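Long-range contacts in neuraminidase (Bacteroides thetaiotaomicron, PDB 5MUL), which is a beta-propeller glycoside hydrolase that binds beta-D-glucuronate and probably acts as a rhamnosidase: residues 211-216 and 224-229; 254-259 and 305-310. All coordinates share one frame; numbering follows the deposited sequence. Where two conformers were deposited one is given.

Interaction 1 of 2, residues 211-216 and 224-229; sequences SWVWRE and HDLCYA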
loop_
_atom_site.group_PDB
_atom_site.type_symbol
_atom_site.label_atom_id
_atom_site.label_comp_id
_atom_site.label_asym_id
_atom_site.label_seq_id
_atom_site.Cartn_x
_atom_site.Cartn_y
_atom_site.Cartn_z
ATOM N N SER A 211 -3.853 8.532 4.738
ATOM C CA SER A 211 -5.030 9.072 4.072
ATOM C C SER A 211 -6.114 8.031 4.012
ATOM O O SER A 211 -5.868 6.853 4.149
ATOM C CB SER A 211 -4.692 9.633 2.697
ATOM O OG SER A 211 -4.193 8.616 1.838
ATOM N N TRP A 212 -7.341 8.498 3.817
ATOM C CA TRP A 212 -8.473 7.593 3.821
ATOM C C TRP A 212 -9.672 8.168 3.115
ATOM O O TRP A 212 -9.781 9.374 2.924
ATOM C CB TRP A 212 -8.840 7.163 5.241
ATOM C CG TRP A 212 -9.427 8.220 6.128
ATOM C CD1 TRP A 212 -10.775 8.410 6.427
ATOM C CD2 TRP A 212 -8.718 9.192 6.894
ATOM N NE1 TRP A 212 -10.907 9.420 7.320
ATOM C CE2 TRP A 212 -9.675 9.931 7.633
ATOM C CE3 TRP A 212 -7.360 9.528 7.031
ATOM C CZ2 TRP A 212 -9.305 10.991 8.484
ATOM C CZ3 TRP A 212 -6.998 10.558 7.890
ATOM C CH2 TRP A 212 -7.971 11.305 8.586
ATOM N N VAL A 213 -10.592 7.276 2.792
ATOM C CA VAL A 213 -11.922 7.646 2.332
ATOM C C VAL A 213 -12.926 7.154 3.362
ATOM O O VAL A 213 -12.682 6.217 4.104
ATOM C CB VAL A 213 -12.272 7.055 0.939
ATOM C CG1 VAL A 213 -11.181 7.358 -0.089
ATOM C CG2 VAL A 213 -12.572 5.585 0.983
ATOM N N TRP A 214 -14.088 7.811 3.418
ATOM C CA TRP A 214 -15.222 7.360 4.244
ATOM C C TRP A 214 -16.156 6.497 3.407
ATOM O O TRP A 214 -16.283 6.685 2.220
ATOM C CB TRP A 214 -16.004 8.573 4.725
ATOM C CG TRP A 214 -15.313 9.542 5.622
ATOM C CD1 TRP A 214 -15.077 10.863 5.364
ATOM C CD2 TRP A 214 -14.815 9.305 6.952
ATOM N NE1 TRP A 214 -14.454 11.446 6.422
ATOM C CE2 TRP A 214 -14.269 10.522 7.411
ATOM C CE3 TRP A 214 -14.758 8.183 7.788
ATOM C CZ2 TRP A 214 -13.713 10.666 8.692
ATOM C CZ3 TRP A 214 -14.204 8.324 9.065
ATOM C CH2 TRP A 214 -13.683 9.576 9.490
ATOM N N ARG A 215 -16.863 5.587 4.077
ATOM C CA ARG A 215 -17.948 4.820 3.426
ATOM C C ARG A 215 -19.121 4.732 4.381
ATOM O O ARG A 215 -18.997 4.310 5.528
ATOM C CB ARG A 215 -17.550 3.424 2.947
ATOM C CG ARG A 215 -18.630 2.800 2.048
ATOM C CD ARG A 215 -18.442 1.305 1.824
ATOM N NE ARG A 215 -17.425 1.010 0.827
ATOM C CZ ARG A 215 -17.381 -0.121 0.137
ATOM N NH1 ARG A 215 -18.307 -1.052 0.320
ATOM N NH2 ARG A 215 -16.424 -0.312 -0.758
ATOM N N GLU A 216 -20.279 5.200 3.891
ATOM C CA GLU A 216 -21.467 5.325 4.770
ATOM C C GLU A 216 -22.192 4.013 5.024
ATOM O O GLU A 216 -22.654 3.751 6.130
ATOM C CB GLU A 216 -22.459 6.340 4.199
ATOM C CG GLU A 216 -21.975 7.768 4.181
ATOM C CD GLU A 216 -21.523 8.254 5.547
ATOM O OE1 GLU A 216 -22.252 8.069 6.555
ATOM O OE2 GLU A 216 -20.425 8.804 5.637
ATOM N N HIS A 224 -16.890 8.301 -0.036
ATOM C CA HIS A 224 -16.794 9.729 -0.257
ATOM C C HIS A 224 -15.574 10.330 0.428
ATOM O O HIS A 224 -15.183 9.856 1.508
ATOM C CB HIS A 224 -18.070 10.482 0.204
ATOM C CG HIS A 224 -18.402 10.332 1.665
ATOM N ND1 HIS A 224 -18.031 11.264 2.622
ATOM C CD2 HIS A 224 -19.103 9.378 2.316
ATOM C CE1 HIS A 224 -18.509 10.884 3.793
ATOM N NE2 HIS A 224 -19.141 9.734 3.642
ATOM N N ASP A 225 -15.013 11.336 -0.230
ATOM C CA ASP A 225 -13.952 12.197 0.292
ATOM C C ASP A 225 -12.592 11.538 0.435
ATOM O O ASP A 225 -12.478 10.321 0.431
ATOM C CB ASP A 225 -14.366 12.834 1.613
ATOM C CG ASP A 225 -15.642 13.689 1.487
ATOM O OD1 ASP A 225 -15.734 14.445 0.513
ATOM O OD2 ASP A 225 -16.526 13.531 2.332
ATOM N N LEU A 226 -11.576 12.385 0.527
ATOM C CA LEU A 226 -10.229 11.941 0.779
ATOM C C LEU A 226 -9.658 12.827 1.895
ATOM O O LEU A 226 -9.610 14.053 1.736
ATOM C CB LEU A 226 -9.461 12.026 -0.525
ATOM C CG LEU A 226 -8.020 11.562 -0.525
ATOM C CD1 LEU A 226 -7.886 10.095 -0.136
ATOM C CD2 LEU A 226 -7.368 11.827 -1.878
ATOM N N CYS A 227 -9.256 12.206 2.995
ATOM C CA CYS A 227 -8.778 12.872 4.174
ATOM C C CYS A 227 -7.324 12.529 4.469
ATOM O O CYS A 227 -6.825 11.521 3.947
ATOM C CB CYS A 227 -9.653 12.470 5.354
ATOM S SG CYS A 227 -11.390 12.991 5.204
ATOM N N TYR A 228 -6.673 13.353 5.285
ATOM C CA TYR A 228 -5.234 13.242 5.495
ATOM C C TYR A 228 -4.847 13.548 6.919
ATOM O O TYR A 228 -5.451 14.427 7.553
ATOM C CB TYR A 228 -4.531 14.187 4.549
ATOM C CG TYR A 228 -3.029 14.216 4.697
ATOM C CD1 TYR A 228 -2.224 13.220 4.137
ATOM C CD2 TYR A 228 -2.401 15.235 5.382
ATOM C CE1 TYR A 228 -0.849 13.255 4.265
ATOM C CE2 TYR A 228 -1.030 15.268 5.523
ATOM C CZ TYR A 228 -0.230 14.297 4.949
ATOM O OH TYR A 228 1.133 14.356 5.105
ATOM N N ALA A 229 -3.798 12.880 7.399
ATOM C CA ALA A 229 -3.107 13.190 8.626
ATOM C C ALA A 229 -1.662 12.732 8.533
ATOM O O ALA A 229 -1.346 11.806 7.765
ATOM C CB ALA A 229 -3.773 12.515 9.811
#

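Interaction 2 of 2, residues 254-259 and 305-310; sequences NAEYAC and KTWHNR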
loop_
_atom_site.group_PDB
_atom_site.type_symbol
_atom_site.label_atom_id
_atom_site.label_comp_id
_atom_site.label_asym_id
_atom_site.label_seq_id
_atom_site.Cartn_x
_atom_site.Cartn_y
_atom_site.Cartn_z
ATOM N N ASN A 254 -13.725 16.796 12.242
ATOM C CA ASN A 254 -12.410 17.455 12.453
ATOM C C ASN A 254 -11.329 17.071 11.436
ATOM O O ASN A 254 -10.275 17.659 11.460
ATOM C CB ASN A 254 -11.883 17.322 13.911
ATOM C CG ASN A 254 -11.523 15.894 14.303
ATOM O OD1 ASN A 254 -12.070 14.968 13.747
ATOM N ND2 ASN A 254 -10.592 15.717 15.256
ATOM N N ALA A 255 -11.619 16.107 10.558
ATOM C CA ALA A 255 -10.621 15.650 9.574
ATOM C C ALA A 255 -10.235 16.743 8.630
ATOM O O ALA A 255 -11.054 17.574 8.238
ATOM C CB ALA A 255 -11.165 14.503 8.783
ATOM N N GLU A 256 -8.973 16.718 8.189
ATOM C CA GLU A 256 -8.527 17.488 7.054
ATOM C C GLU A 256 -9.004 16.819 5.782
ATOM O O GLU A 256 -8.745 15.626 5.558
ATOM C CB GLU A 256 -6.996 17.645 7.017
ATOM C CG GLU A 256 -6.547 18.481 5.839
ATOM C CD GLU A 256 -5.058 18.666 5.740
ATOM O OE1 GLU A 256 -4.297 17.938 6.416
ATOM O OE2 GLU A 256 -4.644 19.560 4.962
ATOM N N TYR A 257 -9.662 17.572 4.924
ATOM C CA TYR A 257 -10.133 17.079 3.663
ATOM C C TYR A 257 -9.126 17.469 2.590
ATOM O O TYR A 257 -8.987 18.643 2.248
ATOM C CB TYR A 257 -11.561 17.603 3.362
ATOM C CG TYR A 257 -12.525 16.868 4.211
ATOM C CD1 TYR A 257 -12.754 17.241 5.529
ATOM C CD2 TYR A 257 -13.200 15.764 3.717
ATOM C CE1 TYR A 257 -13.592 16.521 6.338
ATOM C CE2 TYR A 257 -14.058 15.012 4.516
ATOM C CZ TYR A 257 -14.249 15.397 5.839
ATOM O OH TYR A 257 -15.087 14.664 6.627
ATOM N N ALA A 258 -8.395 16.498 2.051
ATOM C CA ALA A 258 -7.507 16.722 0.903
ATOM C C ALA A 258 -8.333 17.005 -0.328
ATOM O O ALA A 258 -7.958 17.838 -1.173
ATOM C CB ALA A 258 -6.619 15.508 0.691
ATOM N N CYS A 259 -9.461 16.306 -0.454
ATOM C CA CYS A 259 -10.386 16.537 -1.550
ATOM C C CYS A 259 -11.804 16.186 -1.105
ATOM O O CYS A 259 -12.012 15.157 -0.467
ATOM C CB CYS A 259 -9.945 15.677 -2.741
ATOM S SG CYS A 259 -10.509 16.183 -4.382
ATOM N N LYS A 305 1.582 24.254 0.797
ATOM C CA LYS A 305 0.635 25.367 0.881
ATOM C C LYS A 305 -0.815 24.945 0.675
ATOM O O LYS A 305 -1.682 25.347 1.441
ATOM C CB LYS A 305 0.984 26.417 -0.173
ATOM N N THR A 306 -1.085 24.168 -0.375
ATOM C CA THR A 306 -2.439 23.762 -0.698
ATOM C C THR A 306 -2.463 22.386 -1.339
ATOM O O THR A 306 -1.441 21.891 -1.851
ATOM C CB THR A 306 -3.164 24.714 -1.688
ATOM O OG1 THR A 306 -2.410 24.810 -2.900
ATOM C CG2 THR A 306 -3.366 26.091 -1.105
ATOM N N TRP A 307 -3.664 21.827 -1.325
ATOM C CA TRP A 307 -3.980 20.623 -2.049
ATOM C C TRP A 307 -4.280 20.895 -3.498
ATOM O O TRP A 307 -4.962 21.872 -3.840
ATOM C CB TRP A 307 -5.166 19.889 -1.422
ATOM C CG TRP A 307 -4.855 19.315 -0.076
ATOM C CD1 TRP A 307 -5.142 19.861 1.132
ATOM C CD2 TRP A 307 -4.158 18.092 0.191
ATOM N NE1 TRP A 307 -4.676 19.064 2.152
ATOM C CE2 TRP A 307 -4.051 17.975 1.595
ATOM C CE3 TRP A 307 -3.606 17.100 -0.617
ATOM C CZ2 TRP A 307 -3.432 16.878 2.212
ATOM C CZ3 TRP A 307 -2.982 16.005 0.007
ATOM C CH2 TRP A 307 -2.905 15.919 1.393
ATOM N N HIS A 308 -3.814 20.000 -4.352
ATOM C CA HIS A 308 -4.094 20.026 -5.771
ATOM C C HIS A 308 -4.559 18.648 -6.198
ATOM O O HIS A 308 -4.196 17.627 -5.580
ATOM C CB HIS A 308 -2.832 20.343 -6.574
ATOM C CG HIS A 308 -2.115 21.572 -6.133
ATOM N ND1 HIS A 308 -2.487 22.838 -6.535
ATOM C CD2 HIS A 308 -1.039 21.734 -5.332
ATOM C CE1 HIS A 308 -1.673 23.725 -5.994
ATOM N NE2 HIS A 308 -0.784 23.083 -5.260
ATOM N N ASN A 309 -5.321 18.589 -7.265
ATOM C CA ASN A 309 -5.571 17.322 -7.915
ATOM C C ASN A 309 -5.540 17.448 -9.420
ATOM O O ASN A 309 -5.854 18.489 -9.994
ATOM C CB ASN A 309 -6.835 16.650 -7.404
ATOM C CG ASN A 309 -8.073 17.513 -7.547
ATOM O OD1 ASN A 309 -8.845 17.331 -8.486
ATOM N ND2 ASN A 309 -8.302 18.414 -6.582
ATOM N N ARG A 310 -5.101 16.382 -10.056
ATOM C CA ARG A 310 -4.861 16.371 -11.475
ATOM C C ARG A 310 -5.273 15.027 -12.059
ATOM O O ARG A 310 -5.030 13.963 -11.466
ATOM C CB ARG A 310 -3.381 16.640 -11.695
ATOM C CG ARG A 310 -3.022 16.921 -13.090
ATOM C CD ARG A 310 -1.620 17.446 -13.249
ATOM N NE ARG A 310 -1.373 17.349 -14.660
ATOM C CZ ARG A 310 -0.197 17.304 -15.258
ATOM N NH1 ARG A 310 0.948 17.360 -14.581
ATOM N NH2 ARG A 310 -0.185 17.201 -16.580
HETATM O O HOH W 1 -7.461 18.367 -3.955
#

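Interaction 1 of 2, residues 211-216 and 224-229
C227 CB sits squarely over the six-membered ring of W212, a CH-pi contact with the carbon 3.5 Å from the ring centroid. W212 CG is wedged between its own backbone N and carbonyl carbon (chi1 69°), which brings the indole across to the partner strand. C227 SG points on toward the second indole, 3.6 Å from W214 NE1, whose N-H is taken by Y257 OH. W214 CB in turn lies over one face of the H224 imidazole, 3.5 Å from NE2. Between the strands, W212/C227 and W214/H224 are antiparallel hydrogen-bonded pairs; D225 and L226 both fall opposite V213, making a beta bulge that buries D225 O without a hydrogen-bond partner.

At the polar edge the H224 imidazole is gripped in its plane at both nitrogens: H224 NE2 donates to the anti lone pair of E216 OE2 (2.5 Å), and H224 ND1 donates to D225 OD2 (2.7 Å) from above the carboxylate plane. A phenylalanine at H224 would probably leave E216 with R194 but without its link to this strand, and D225 OD2 without its donor. The hairpin forms the middle of a four-stranded propeller blade, between strands 195-202 and 256-259.

Interaction 2 of 2, residues 254-259 and 305-310
The single direct hydrogen bond between E256 and W307 is nearly straight: W307 NE1 donates to E256 OE2 at 2.9 Å, with 170° at the hydrogen. The acceptor lies in the indole plane, off the pyrrole edge, yet the N-H meets the carboxylate from above its plane; the two flat groups are turned 73° apart. E256 reaches this far because its chain is fully extended, with CG opposite the backbone N (chi1 -179°). The same OE2 is also bonded to S241 OG, so two partners hold one carboxylate oxygen in place.

The apolar part is a CH-pi contact. A258 CB stands almost exactly on the normal of the W307 six-membered ring, 3.4 Å from its centroid, and is nearly equidistant from the six ring carbons. The backbone follows the side chain in, A258 O coming within 3.5 Å of W307 CB. P281 and V300 also touch the indole, and the Y228 ring meets it edge-to-face.

This is a joint between two blades of the beta-propeller. Strand 256-259 is the outermost strand of one four-stranded antiparallel sheet and strand 307-311 that of the next, and across the joint no backbone hydrogen bond links them. On its own sheet the first strand carries a classic beta bulge, A258 and C259 both facing L226.

Water provides the remaining polar link. One molecule donates to A258 O (2.9 Å) and accepts from N309 ND2 (2.8 Å), bridging a backbone carbonyl to an amide side chain at the exposed end of the contact. N309 and C259 both also touch W287, on strand 281-287 of the second blade.

How the interactions relate
Interaction 1 is a buried contact inside one propeller blade, whereas interaction 2 lies at the surface, where that blade meets the next. Paired backbones and packed indoles join 211-216 to 224-229; 254-259 and 305-310 depend on side chains and a bridging water, and bury less than half as much surface. Strands 223-231 and 256-259 couple the two: L226 N is 3.0 Å from C259 O and Y228 N 3.1 Å from E256 O, both probable hydrogen bonds, while C227 SG packs 3.4 Å from Y257 CE2. Each contact sets a carboxylate against an aromatic N-H, from an imidazole in interaction 1 and an indole in interaction 2.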